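Local coordinates for oxidoreductase, FMN-binding (Shewanella oneidensis, PDB 2GQ9), which binds FMN and probably works as an NAD(P)H-dependent flavin oxidoreductase of the old yellow enzyme type, reducing carbon-carbon double bonds, at residues M25-A30 and A347-G352; K66-T71 and G105-P110; G177-A182 and G231-P236; Y266-E271 and I297-Y302. All blocks are in the same frame, centred on the assembly; numbering follows the deposited sequence.

In the fold
The strand order of the eight-stranded barrel follows the chain, and so do these contacts. The loop leaving strand 20-22 carries M25-A30, which meets A347-G352 near the C terminus; contact 1 thus closes a loop that takes in nearly the whole barrel and has the other three within it. Contact 2 comes next, joining the loops that follow strands 53-60 and 96-102, and it touches contact 1 through A30 and W70. Contact 3 pairs strands 177-181 and 230-234, and contact 4 pairs strands 266-270 and 295-299. Contacts 2, 3 and 4 run in series without crossing. E179 bonds Y266 and H268, tying contact 3 to contact 4; contacts 1, 3 and 4 all reach FMN.

Contact 1 (M25-A30 and A347-G352); sequences MTRSRA and ATLFGG. With FMN (flavin mononucleotide), chain C; HBA (p-hydroxybenzaldehyde), chain E; HBA (p-hydroxybenzaldehyde), chain D.
Two arginines of one loop, R27 and R29, converge on the same backbone carbonyl of the C-terminal segment: T348 O accepts from R29 NH2 at 2.9 Å and, longer, from R27 NH2. R27 doubles back on itself, with bends at chi2 and chi3 (-52° and -59°), and this fold brings NE onto an in-plane lone pair of L349 O at 2.8 Å, nearly straight at 168°. Its NH2 is shared with G356 O. R29 NH1 reaches back to R27 O, a carbonyl that also takes the backbone N-H of G351 at 3.0 Å, while R29 NE goes to G353 O. All this ties the loop after strand 20-22 of the TIM barrel to the chain's C-terminal tail, beside the flavin. A leucine in place of R29 would probably leave T348 O and R27 O each with one donor fewer and G353 O without its R29 partner, so that the tail would rest mainly on R27 and on G351 N. Toward the cofactor, T26 OG1 donates to FMN O4 at 2.7 Å, and L349 CD2 packs on the flavin methyl C7M at 3.8 Å. F350 lays one ring face under the p-hydroxybenzaldehyde of chain E, and its CZ comes within 3.3 Å of O1' of the chain D molecule.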
# COMPACT_ATOMS: atom_id res chain seq x y z
N MET A 25 2.12 -0.16 -6.13
CA MET A 25 3.39 0.36 -6.65
C MET A 25 3.27 1.71 -7.33
O MET A 25 2.73 1.84 -8.43
CB MET A 25 4.06 -0.65 -7.60
CG MET A 25 4.56 -1.89 -6.88
SD MET A 25 5.36 -3.06 -7.98
CE MET A 25 3.96 -3.59 -9.00
N THR A 26 3.79 2.71 -6.64
CA THR A 26 3.82 4.09 -7.11
C THR A 26 4.62 4.15 -8.41
O THR A 26 5.76 3.69 -8.45
CB THR A 26 4.51 4.98 -6.06
OG1 THR A 26 3.69 5.03 -4.89
CG2 THR A 26 4.74 6.38 -6.60
N ARG A 27 4.01 4.70 -9.46
CA ARG A 27 4.69 4.84 -10.75
C ARG A 27 4.76 6.32 -11.15
O ARG A 27 5.41 6.67 -12.13
CB ARG A 27 3.94 4.04 -11.84
CG ARG A 27 3.78 2.55 -11.55
CD ARG A 27 5.10 1.88 -11.18
NE ARG A 27 6.08 2.01 -12.26
CZ ARG A 27 6.11 1.27 -13.36
NH1 ARG A 27 5.21 0.31 -13.57
NH2 ARG A 27 7.03 1.52 -14.28
N SER A 28 4.07 7.16 -10.38
CA SER A 28 4.05 8.61 -10.61
C SER A 28 3.80 8.99 -12.07
O SER A 28 4.59 9.71 -12.68
CB SER A 28 5.36 9.22 -10.12
OG SER A 28 5.50 9.01 -8.72
N ARG A 29 2.68 8.53 -12.61
CA ARG A 29 2.31 8.80 -14.00
C ARG A 29 1.03 9.64 -14.08
O ARG A 29 0.48 9.84 -15.17
CB ARG A 29 2.07 7.47 -14.74
CG ARG A 29 3.28 6.52 -14.85
CD ARG A 29 4.40 7.17 -15.64
NE ARG A 29 5.27 6.25 -16.40
CZ ARG A 29 6.21 5.45 -15.88
NH1 ARG A 29 6.43 5.41 -14.57
NH2 ARG A 29 6.99 4.74 -16.69
N ALA A 30 0.56 10.13 -12.94
CA ALA A 30 -0.67 10.91 -12.88
C ALA A 30 -0.62 12.16 -13.75
O ALA A 30 0.40 12.85 -13.80
CB ALA A 30 -0.97 11.30 -11.45
N ALA A 347 15.25 3.10 -14.15
CA ALA A 347 15.12 4.44 -14.71
C ALA A 347 13.72 4.86 -15.15
O ALA A 347 13.44 6.06 -15.26
CB ALA A 347 16.10 4.62 -15.87
N THR A 348 12.84 3.90 -15.40
CA THR A 348 11.49 4.25 -15.83
C THR A 348 10.42 3.86 -14.80
O THR A 348 9.22 3.82 -15.10
CB THR A 348 11.16 3.60 -17.19
OG1 THR A 348 11.48 2.21 -17.15
CG2 THR A 348 11.95 4.27 -18.31
N LEU A 349 10.86 3.59 -13.58
CA LEU A 349 9.91 3.24 -12.52
C LEU A 349 8.97 4.39 -12.23
O LEU A 349 7.76 4.20 -12.04
CB LEU A 349 10.66 2.86 -11.24
CG LEU A 349 11.29 1.47 -11.18
CD1 LEU A 349 12.03 1.30 -9.88
CD2 LEU A 349 10.19 0.40 -11.31
N PHE A 350 9.52 5.61 -12.20
CA PHE A 350 8.72 6.79 -11.89
C PHE A 350 8.75 7.87 -12.95
O PHE A 350 9.78 8.14 -13.56
CB PHE A 350 9.20 7.41 -10.59
CG PHE A 350 9.43 6.42 -9.48
CD1 PHE A 350 10.72 5.97 -9.19
CD2 PHE A 350 8.37 5.95 -8.72
CE1 PHE A 350 10.95 5.08 -8.14
CE2 PHE A 350 8.59 5.05 -7.68
CZ PHE A 350 9.87 4.61 -7.39
N GLY A 351 7.60 8.52 -13.13
CA GLY A 351 7.50 9.59 -14.10
C GLY A 351 7.54 9.11 -15.53
O GLY A 351 7.54 7.90 -15.81
N GLY A 352 7.56 10.06 -16.46
CA GLY A 352 7.59 9.71 -17.86
C GLY A 352 6.22 9.32 -18.39
O GLY A 352 5.20 9.72 -17.83
N1 FMN C . 4.36 -0.20 -1.33
C2 FMN C . 3.21 0.47 -0.85
O2 FMN C . 2.67 0.15 0.16
N3 FMN C . 2.68 1.54 -1.67
C4 FMN C . 3.19 1.99 -2.86
O4 FMN C . 2.73 2.97 -3.41
C4A FMN C . 4.46 1.38 -3.31
N5 FMN C . 5.21 1.95 -4.32
C5A FMN C . 6.23 1.19 -4.84
C6 FMN C . 6.88 1.65 -6.09
C7 FMN C . 7.87 0.83 -6.77
C7M FMN C . 8.42 1.30 -8.12
C8 FMN C . 8.30 -0.41 -6.15
C8M FMN C . 9.31 -1.37 -6.85
C9 FMN C . 7.70 -0.83 -4.90
C9A FMN C . 6.71 -0.06 -4.24
N10 FMN C . 5.98 -0.46 -3.04
C10 FMN C . 4.93 0.22 -2.46
C1' FMN C . 6.45 -1.72 -2.34
C2' FMN C . 5.81 -2.93 -3.00
O2' FMN C . 4.38 -2.97 -2.86
C3' FMN C . 6.37 -4.27 -2.51
O3' FMN C . 6.01 -4.48 -1.13
C4' FMN C . 7.89 -4.33 -2.64
O4' FMN C . 8.32 -3.97 -3.99
C5' FMN C . 8.47 -5.69 -2.27
O5' FMN C . 8.04 -6.73 -3.22
P FMN C . 8.93 -7.25 -4.42
O1P FMN C . 9.08 -6.16 -5.44
O2P FMN C . 10.24 -7.74 -3.82
O3P FMN C . 8.11 -8.43 -5.00
C1' HBA E . 10.44 11.04 -10.43
O1' HBA E . 11.58 10.72 -10.67
C1 HBA E . 9.75 10.49 -9.24
C2 HBA E . 8.40 10.86 -8.96
C3 HBA E . 7.79 10.38 -7.80
C4 HBA E . 8.51 9.54 -6.92
C5 HBA E . 9.85 9.12 -7.18
C6 HBA E . 10.43 9.59 -8.35
O4 HBA E . 7.81 8.87 -5.97
C1' HBA D . 7.99 4.64 -3.91
O1' HBA D . 9.04 4.16 -4.27
C1 HBA D . 7.26 4.07 -2.76
C2 HBA D . 6.02 4.63 -2.35
C3 HBA D . 5.38 4.11 -1.22
C4 HBA D . 5.96 3.04 -0.51
C5 HBA D . 7.18 2.43 -0.90
C6 HBA D . 7.79 2.95 -2.04
O4 HBA D . 5.18 2.39 0.39
O HOH W 1 4.54 11.39 -15.20

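Contact 2 (K66-T71 and G105-P110); sequences KGYAWT and GRVTHP. With HBA (p-hydroxybenzaldehyde), chain E.
Y68 and V107 meet at a slant, the phenol end of the tyrosine against one methyl of the valine: Y68 OH lies 3.4 Å from V107 CG1, and the ring carbon CZ is 4.3 Å from the same methyl. Although the CB of Y68 starts away from the other loop, the length of the ring carries its hydroxyl across. V107 turns CG1 anti to its own backbone N (chi1 -172°), and that is the branch the phenol meets. The hydroxyl has its polar partner in Y186 OH, while both Y68 and V107 also rest on V131 of strand 130-132. At its other end the tyrosine borders the p-hydroxybenzaldehyde of chain E, whose O4 sits 3.0 Å from Y68 CB.

Beside this pair, T108 swings OG1 opposite its main-chain nitrogen and gives its proton to an in-plane lone pair of K66 O at 2.8 Å. G67 fits directly alongside, its CA 3.3 Å from T108 OG1; a side chain at this position would run into V107 O. V107 itself is the centre of an inverse gamma turn. The two loops, which follow barrel strands 53-60 and 96-102, are joined by one hydroxyl-to-carbonyl bond and a small apolar touch. Because that bond uses a main-chain acceptor on the K66 side, it depends on the path of the backbone there and leaves the lysine amine to its salt bridge with D35.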
# COMPACT_ATOMS: atom_id res chain seq x y z
N LYS A 66 0.07 13.96 0.13
CA LYS A 66 0.96 13.61 -0.97
C LYS A 66 2.44 13.76 -0.59
O LYS A 66 2.82 14.70 0.09
CB LYS A 66 0.62 14.51 -2.16
CG LYS A 66 1.47 14.36 -3.41
CD LYS A 66 1.00 15.38 -4.44
CE LYS A 66 1.87 15.41 -5.68
NZ LYS A 66 1.35 16.44 -6.63
N GLY A 67 3.27 12.82 -1.04
CA GLY A 67 4.68 12.90 -0.72
C GLY A 67 5.62 12.92 -1.91
O GLY A 67 6.79 13.28 -1.78
N TYR A 68 5.10 12.56 -3.08
CA TYR A 68 5.93 12.51 -4.28
C TYR A 68 5.22 13.12 -5.48
O TYR A 68 3.99 13.04 -5.60
CB TYR A 68 6.26 11.04 -4.59
CG TYR A 68 6.87 10.30 -3.42
CD1 TYR A 68 8.24 10.22 -3.25
CD2 TYR A 68 6.05 9.72 -2.46
CE1 TYR A 68 8.80 9.57 -2.14
CE2 TYR A 68 6.59 9.07 -1.35
CZ TYR A 68 7.96 9.00 -1.20
OH TYR A 68 8.48 8.37 -0.09
N ALA A 69 5.99 13.71 -6.38
CA ALA A 69 5.42 14.34 -7.57
C ALA A 69 4.70 13.34 -8.46
O ALA A 69 5.12 12.20 -8.61
CB ALA A 69 6.51 15.04 -8.37
N TRP A 70 3.59 13.79 -9.03
CA TRP A 70 2.80 13.02 -9.98
C TRP A 70 2.09 11.76 -9.52
O TRP A 70 1.74 10.92 -10.35
CB TRP A 70 3.66 12.70 -11.21
CG TRP A 70 4.54 13.85 -11.59
CD1 TRP A 70 4.20 15.18 -11.58
CD2 TRP A 70 5.90 13.79 -12.03
NE1 TRP A 70 5.27 15.94 -11.98
CE2 TRP A 70 6.33 15.12 -12.26
CE3 TRP A 70 6.80 12.74 -12.25
CZ2 TRP A 70 7.62 15.42 -12.70
CZ3 TRP A 70 8.09 13.05 -12.69
CH2 TRP A 70 8.49 14.38 -12.91
N THR A 71 1.86 11.61 -8.21
CA THR A 71 1.13 10.45 -7.72
C THR A 71 -0.35 10.84 -7.81
O THR A 71 -0.70 12.01 -7.62
CB THR A 71 1.52 10.07 -6.27
OG1 THR A 71 1.22 11.14 -5.37
CG2 THR A 71 3.02 9.76 -6.21
N GLY A 105 2.39 11.54 5.80
CA GLY A 105 2.83 12.14 7.04
C GLY A 105 4.06 13.00 6.81
O GLY A 105 4.07 13.85 5.92
N ARG A 106 5.12 12.75 7.58
CA ARG A 106 6.35 13.53 7.48
C ARG A 106 7.22 13.27 6.26
O ARG A 106 8.16 14.02 6.00
CB ARG A 106 7.19 13.29 8.73
CG ARG A 106 7.78 11.90 8.79
CD ARG A 106 8.59 11.70 10.05
NE ARG A 106 9.18 10.37 10.11
CZ ARG A 106 9.88 9.91 11.14
NH1 ARG A 106 10.06 10.68 12.21
NH2 ARG A 106 10.38 8.68 11.12
N VAL A 107 6.92 12.21 5.51
CA VAL A 107 7.72 11.89 4.34
C VAL A 107 7.26 12.69 3.13
O VAL A 107 6.60 12.17 2.23
CB VAL A 107 7.64 10.37 4.00
CG1 VAL A 107 8.63 10.03 2.89
CG2 VAL A 107 7.95 9.55 5.24
N THR A 108 7.60 13.98 3.12
CA THR A 108 7.23 14.86 2.02
C THR A 108 7.98 16.19 2.10
O THR A 108 8.88 16.36 2.93
CB THR A 108 5.69 15.11 2.02
OG1 THR A 108 5.32 15.79 0.82
CG2 THR A 108 5.28 15.95 3.23
N HIS A 109 7.62 17.12 1.23
CA HIS A 109 8.24 18.43 1.16
C HIS A 109 7.14 19.47 0.94
O HIS A 109 6.14 19.18 0.28
CB HIS A 109 9.23 18.48 -0.01
CG HIS A 109 9.97 19.78 -0.13
ND1 HIS A 109 11.20 19.99 0.46
CD2 HIS A 109 9.65 20.93 -0.76
CE1 HIS A 109 11.60 21.22 0.19
NE2 HIS A 109 10.68 21.81 -0.55
N PRO A 110 7.30 20.68 1.50
CA PRO A 110 6.27 21.70 1.32
C PRO A 110 5.86 21.88 -0.15
O PRO A 110 4.70 22.18 -0.45
CB PRO A 110 6.93 22.95 1.90
CG PRO A 110 7.76 22.38 3.01
CD PRO A 110 8.39 21.17 2.36
C1' HBA E . 10.44 11.04 -10.43
O1' HBA E . 11.58 10.72 -10.67
C1 HBA E . 9.75 10.49 -9.24
C2 HBA E . 8.40 10.86 -8.96
C3 HBA E . 7.79 10.38 -7.80
C4 HBA E . 8.51 9.54 -6.92
C5 HBA E . 9.85 9.12 -7.18
C6 HBA E . 10.43 9.59 -8.35
O4 HBA E . 7.81 8.87 -5.97

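Contact 3 (G177-A182 and G231-P236); sequences GIELHA and GVRLAP. With FMN (flavin mononucleotide), chain C; HBA (p-hydroxybenzaldehyde), chain D.
Strands 177-181 and 231-234 run in the same direction, their axes 25° apart, laced by alternating backbone bonds such as L180 N to G231 O (2.7 Å) and R233 N to L180 O (2.8 Å). They are the fourth and fifth staves of the TIM barrel. E179, H181 and R233 face its interior, whereas L180 and V232 turn outward to helices 212-225 and 248-261, touching each other through L180 CB and V232 CG2.

Inside, R233 stretches from CG to NE, which carries its guanidinium up to the flavin and ribityl chain: NH1 donates to FMN O2 at 2.9 Å and to O2' at 3.0 Å, and NH2 to O3' at 2.7 Å. A methionine in its place would probably leave those oxygens without their R233 donors and remove the guanidinium charge beside the pyrimidine end of the flavin. E179 OE1 packs on the aliphatic part of R233, 3.5 Å from CB, but no N-H of the guanidinium points at it; Q100 takes that oxygen, and OE2 turns to strand 266-270. The H181 ring holds FMN O2 over one face, and NE2 at its edge shares a hydrogen bond of 2.8 Å with O4 of the p-hydroxybenzaldehyde of chain D.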
# COMPACT_ATOMS: atom_id res chain seq x y z
N GLY A 177 -12.59 -2.31 -3.01
CA GLY A 177 -12.26 -2.10 -1.62
C GLY A 177 -11.10 -1.14 -1.51
O GLY A 177 -10.67 -0.58 -2.52
N ILE A 178 -10.60 -0.93 -0.29
CA ILE A 178 -9.47 -0.04 -0.09
C ILE A 178 -8.43 -0.70 0.80
O ILE A 178 -8.75 -1.58 1.59
CB ILE A 178 -9.90 1.31 0.57
CG1 ILE A 178 -10.42 1.09 2.00
CG2 ILE A 178 -10.94 2.01 -0.29
CD1 ILE A 178 -9.32 1.16 3.08
N GLU A 179 -7.17 -0.28 0.65
CA GLU A 179 -6.10 -0.79 1.49
C GLU A 179 -5.53 0.40 2.24
O GLU A 179 -5.10 1.39 1.63
CB GLU A 179 -4.97 -1.42 0.67
CG GLU A 179 -3.86 -2.00 1.57
CD GLU A 179 -2.72 -2.63 0.80
OE1 GLU A 179 -1.71 -1.93 0.55
OE2 GLU A 179 -2.84 -3.81 0.43
N LEU A 180 -5.53 0.32 3.56
CA LEU A 180 -4.99 1.42 4.34
C LEU A 180 -3.48 1.28 4.36
O LEU A 180 -2.96 0.26 4.81
CB LEU A 180 -5.54 1.36 5.77
CG LEU A 180 -4.90 2.37 6.73
CD1 LEU A 180 -5.12 3.80 6.22
CD2 LEU A 180 -5.53 2.19 8.10
N HIS A 181 -2.77 2.30 3.87
CA HIS A 181 -1.32 2.24 3.88
C HIS A 181 -0.84 2.65 5.26
O HIS A 181 -0.75 3.84 5.56
CB HIS A 181 -0.71 3.19 2.84
CG HIS A 181 0.74 2.91 2.56
ND1 HIS A 181 1.51 2.10 3.37
CD2 HIS A 181 1.55 3.30 1.55
CE1 HIS A 181 2.73 2.00 2.87
NE2 HIS A 181 2.78 2.71 1.76
N ALA A 182 -0.55 1.67 6.11
CA ALA A 182 -0.07 1.96 7.46
C ALA A 182 1.34 1.43 7.57
O ALA A 182 1.83 1.12 8.66
CB ALA A 182 -0.97 1.30 8.49
N GLY A 231 -8.82 -3.36 3.80
CA GLY A 231 -7.59 -4.10 4.01
C GLY A 231 -6.60 -3.13 4.62
O GLY A 231 -6.76 -1.91 4.51
N VAL A 232 -5.57 -3.64 5.28
CA VAL A 232 -4.58 -2.77 5.91
C VAL A 232 -3.18 -3.30 5.65
O VAL A 232 -2.96 -4.50 5.72
CB VAL A 232 -4.81 -2.70 7.44
CG1 VAL A 232 -3.70 -1.89 8.10
CG2 VAL A 232 -6.17 -2.08 7.72
N ARG A 233 -2.24 -2.40 5.34
CA ARG A 233 -0.87 -2.84 5.10
C ARG A 233 0.06 -2.36 6.21
O ARG A 233 0.02 -1.20 6.60
CB ARG A 233 -0.36 -2.33 3.75
CG ARG A 233 0.86 -3.12 3.28
CD ARG A 233 1.41 -2.69 1.93
NE ARG A 233 2.06 -3.85 1.30
CZ ARG A 233 3.01 -3.80 0.37
NH1 ARG A 233 3.46 -2.64 -0.06
NH2 ARG A 233 3.49 -4.92 -0.14
N LEU A 234 0.89 -3.27 6.72
CA LEU A 234 1.85 -2.95 7.78
C LEU A 234 3.27 -3.35 7.35
O LEU A 234 3.44 -4.16 6.44
CB LEU A 234 1.50 -3.70 9.06
CG LEU A 234 0.12 -3.44 9.67
CD1 LEU A 234 -0.10 -4.38 10.85
CD2 LEU A 234 0.01 -1.98 10.12
N ALA A 235 4.27 -2.77 8.00
CA ALA A 235 5.67 -3.08 7.72
C ALA A 235 6.34 -3.21 9.08
O ALA A 235 7.01 -2.30 9.56
CB ALA A 235 6.31 -1.96 6.92
N PRO A 236 6.17 -4.37 9.72
CA PRO A 236 6.75 -4.64 11.04
C PRO A 236 8.25 -4.46 11.20
O PRO A 236 8.71 -3.78 12.13
CB PRO A 236 6.33 -6.08 11.32
CG PRO A 236 5.09 -6.25 10.51
CD PRO A 236 5.45 -5.56 9.23
N1 FMN C . 4.36 -0.20 -1.33
C2 FMN C . 3.21 0.47 -0.85
O2 FMN C . 2.67 0.15 0.16
N3 FMN C . 2.68 1.54 -1.67
C4 FMN C . 3.19 1.99 -2.86
O4 FMN C . 2.73 2.97 -3.41
C4A FMN C . 4.46 1.38 -3.31
N5 FMN C . 5.21 1.95 -4.32
C5A FMN C . 6.23 1.19 -4.84
C6 FMN C . 6.88 1.65 -6.09
C7 FMN C . 7.87 0.83 -6.77
C7M FMN C . 8.42 1.30 -8.12
C8 FMN C . 8.30 -0.41 -6.15
C8M FMN C . 9.31 -1.37 -6.85
C9 FMN C . 7.70 -0.83 -4.90
C9A FMN C . 6.71 -0.06 -4.24
N10 FMN C . 5.98 -0.46 -3.04
C10 FMN C . 4.93 0.22 -2.46
C1' FMN C . 6.45 -1.72 -2.34
C2' FMN C . 5.81 -2.93 -3.00
O2' FMN C . 4.38 -2.97 -2.86
C3' FMN C . 6.37 -4.27 -2.51
O3' FMN C . 6.01 -4.48 -1.13
C4' FMN C . 7.89 -4.33 -2.64
O4' FMN C . 8.32 -3.97 -3.99
C5' FMN C . 8.47 -5.69 -2.27
O5' FMN C . 8.04 -6.73 -3.22
P FMN C . 8.93 -7.25 -4.42
O1P FMN C . 9.08 -6.16 -5.44
O2P FMN C . 10.24 -7.74 -3.82
O3P FMN C . 8.11 -8.43 -5.00
C1' HBA D . 7.99 4.64 -3.91
O1' HBA D . 9.04 4.16 -4.27
C1 HBA D . 7.26 4.07 -2.76
C2 HBA D . 6.02 4.63 -2.35
C3 HBA D . 5.38 4.11 -1.22
C4 HBA D . 5.96 3.04 -0.51
C5 HBA D . 7.18 2.43 -0.90
C6 HBA D . 7.79 2.95 -2.04
O4 HBA D . 5.18 2.39 0.39
O HOH W 2 3.72 -0.61 9.75

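Contact 4 (Y266-E271 and I297-Y302); sequences YLHIAE and IYAGRY. With FMN (flavin mononucleotide), chain C; SO4 (sulfate ion), chain B.
I297 fills the tight end of this strand pair with two methyls, each laid over a ring. CD1 sits above the Y266 ring, 3.8 Å from its centroid, and CG2 covers a face of the H268 imidazole, 3.9 Å from its centroid. The isoleucine puts CG2 anti to the backbone N (chi1 -57°, measured to CG1), and that sends the two branches to different rings. A299 CB meets the edge of H268 in the ring plane, while both rings give their polar ends, Y266 OH and H268 ND1, to E179 inside the barrel. On the outer side I269 and Y298 lie alongside each other, with I269 CG1 over the tyrosine ring.

Past the strand ends the contact opens out. E271 is partly exposed; its OE1 takes the Y302 hydroxyl on the syn lone pair at 2.6 Å, with carboxylate and ring planes 64° apart. K285 forms a salt bridge with E271 OE2, bonds Y302 OH and lies over Y298 as a cation-pi partner, which probably favours a charged carboxylate. R301 points its exposed side chain to a sulfate ion, probably from the crystallisation liquor, NH1 to O2 at 3.0 Å, but its backbone N binds FMN O2P at 2.7 Å.

Helix 282-291 makes the crossover of this beta-alpha-beta unit, and strands 230-234 and 318-320 continue the barrel beyond strands 266-270 and 295-299 respectively.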
# COMPACT_ATOMS: atom_id res chain seq x y z
N TYR A 266 -8.46 -8.23 4.88
CA TYR A 266 -7.12 -8.79 4.72
C TYR A 266 -6.10 -7.94 5.42
O TYR A 266 -6.33 -6.76 5.67
CB TYR A 266 -6.75 -8.96 3.23
CG TYR A 266 -6.40 -7.72 2.42
CD1 TYR A 266 -5.26 -6.96 2.70
CD2 TYR A 266 -7.17 -7.36 1.30
CE1 TYR A 266 -4.89 -5.88 1.88
CE2 TYR A 266 -6.81 -6.29 0.48
CZ TYR A 266 -5.67 -5.57 0.77
OH TYR A 266 -5.29 -4.56 -0.09
N LEU A 267 -4.98 -8.57 5.78
CA LEU A 267 -3.86 -7.89 6.41
C LEU A 267 -2.71 -8.18 5.45
O LEU A 267 -2.43 -9.33 5.11
CB LEU A 267 -3.57 -8.49 7.79
CG LEU A 267 -2.35 -7.90 8.50
CD1 LEU A 267 -2.53 -6.41 8.71
CD2 LEU A 267 -2.17 -8.61 9.83
N HIS A 268 -2.06 -7.11 5.00
CA HIS A 268 -0.97 -7.21 4.02
C HIS A 268 0.32 -6.81 4.72
O HIS A 268 0.43 -5.70 5.24
CB HIS A 268 -1.31 -6.24 2.88
CG HIS A 268 -0.45 -6.37 1.66
ND1 HIS A 268 -0.69 -5.63 0.52
CD2 HIS A 268 0.65 -7.11 1.40
CE1 HIS A 268 0.24 -5.90 -0.38
NE2 HIS A 268 1.06 -6.80 0.13
N ILE A 269 1.28 -7.72 4.72
CA ILE A 269 2.58 -7.46 5.34
C ILE A 269 3.65 -7.18 4.29
O ILE A 269 3.90 -8.01 3.42
CB ILE A 269 3.03 -8.67 6.18
CG1 ILE A 269 1.98 -8.98 7.26
CG2 ILE A 269 4.40 -8.40 6.80
CD1 ILE A 269 1.76 -7.87 8.26
N ALA A 270 4.25 -5.99 4.37
CA ALA A 270 5.32 -5.59 3.46
C ALA A 270 6.60 -6.09 4.12
O ALA A 270 7.09 -5.48 5.08
CB ALA A 270 5.35 -4.07 3.30
N GLU A 271 7.11 -7.19 3.61
CA GLU A 271 8.30 -7.85 4.16
C GLU A 271 9.62 -7.27 3.70
O GLU A 271 10.65 -7.41 4.38
CB GLU A 271 8.25 -9.32 3.76
CG GLU A 271 8.21 -10.30 4.89
CD GLU A 271 8.16 -11.72 4.38
OE1 GLU A 271 7.23 -12.02 3.60
OE2 GLU A 271 9.05 -12.52 4.73
N ILE A 297 -1.74 -11.56 3.54
CA ILE A 297 -0.99 -11.37 2.31
C ILE A 297 0.42 -10.91 2.66
O ILE A 297 0.58 -10.08 3.55
CB ILE A 297 -1.64 -10.27 1.43
CG1 ILE A 297 -3.10 -10.63 1.14
CG2 ILE A 297 -0.86 -10.09 0.14
CD1 ILE A 297 -3.85 -9.55 0.38
N TYR A 298 1.41 -11.46 1.98
CA TYR A 298 2.81 -11.06 2.19
C TYR A 298 3.42 -10.68 0.85
O TYR A 298 3.05 -11.26 -0.18
CB TYR A 298 3.64 -12.22 2.73
CG TYR A 298 3.50 -12.46 4.20
CD1 TYR A 298 4.39 -11.89 5.11
CD2 TYR A 298 2.48 -13.28 4.69
CE1 TYR A 298 4.28 -12.14 6.48
CE2 TYR A 298 2.36 -13.53 6.05
CZ TYR A 298 3.26 -12.96 6.94
OH TYR A 298 3.12 -13.22 8.28
N ALA A 299 4.34 -9.72 0.86
CA ALA A 299 5.04 -9.31 -0.35
C ALA A 299 6.47 -8.96 0.03
O ALA A 299 6.72 -8.43 1.11
CB ALA A 299 4.37 -8.10 -0.99
N GLY A 300 7.40 -9.27 -0.86
CA GLY A 300 8.80 -8.95 -0.60
C GLY A 300 9.74 -10.07 -1.00
O GLY A 300 9.89 -11.06 -0.27
N ARG A 301 10.36 -9.92 -2.16
CA ARG A 301 11.31 -10.88 -2.70
C ARG A 301 10.82 -12.31 -2.87
O ARG A 301 11.61 -13.25 -2.78
CB ARG A 301 12.58 -10.89 -1.83
CG ARG A 301 13.37 -9.60 -1.86
CD ARG A 301 13.80 -9.24 -3.27
NE ARG A 301 14.75 -8.12 -3.30
CZ ARG A 301 15.04 -7.42 -4.39
NH1 ARG A 301 14.45 -7.70 -5.54
NH2 ARG A 301 15.92 -6.43 -4.33
N TYR A 302 9.53 -12.49 -3.11
CA TYR A 302 9.02 -13.84 -3.32
C TYR A 302 9.20 -14.29 -4.76
O TYR A 302 9.16 -13.48 -5.69
CB TYR A 302 7.52 -13.90 -2.98
CG TYR A 302 7.23 -14.00 -1.50
CD1 TYR A 302 7.13 -15.25 -0.88
CD2 TYR A 302 7.10 -12.86 -0.72
CE1 TYR A 302 6.92 -15.35 0.49
CE2 TYR A 302 6.89 -12.95 0.65
CZ TYR A 302 6.81 -14.20 1.25
OH TYR A 302 6.64 -14.30 2.60
N1 FMN C . 4.36 -0.20 -1.33
C2 FMN C . 3.21 0.47 -0.85
O2 FMN C . 2.67 0.15 0.16
N3 FMN C . 2.68 1.54 -1.67
C4 FMN C . 3.19 1.99 -2.86
O4 FMN C . 2.73 2.97 -3.41
C4A FMN C . 4.46 1.38 -3.31
N5 FMN C . 5.21 1.95 -4.32
C5A FMN C . 6.23 1.19 -4.84
C6 FMN C . 6.88 1.65 -6.09
C7 FMN C . 7.87 0.83 -6.77
C7M FMN C . 8.42 1.30 -8.12
C8 FMN C . 8.30 -0.41 -6.15
C8M FMN C . 9.31 -1.37 -6.85
C9 FMN C . 7.70 -0.83 -4.90
C9A FMN C . 6.71 -0.06 -4.24
N10 FMN C . 5.98 -0.46 -3.04
C10 FMN C . 4.93 0.22 -2.46
C1' FMN C . 6.45 -1.72 -2.34
C2' FMN C . 5.81 -2.93 -3.00
O2' FMN C . 4.38 -2.97 -2.86
C3' FMN C . 6.37 -4.27 -2.51
O3' FMN C . 6.01 -4.48 -1.13
C4' FMN C . 7.89 -4.33 -2.64
O4' FMN C . 8.32 -3.97 -3.99
C5' FMN C . 8.47 -5.69 -2.27
O5' FMN C . 8.04 -6.73 -3.22
P FMN C . 8.93 -7.25 -4.42
O1P FMN C . 9.08 -6.16 -5.44
O2P FMN C . 10.24 -7.74 -3.82
O3P FMN C . 8.11 -8.43 -5.00
S SO4 B . 15.83 -4.58 -7.82
O1 SO4 B . 17.11 -4.88 -7.15
O2 SO4 B . 14.94 -5.76 -7.73
O3 SO4 B . 15.19 -3.41 -7.16
O4 SO4 B . 16.08 -4.28 -9.24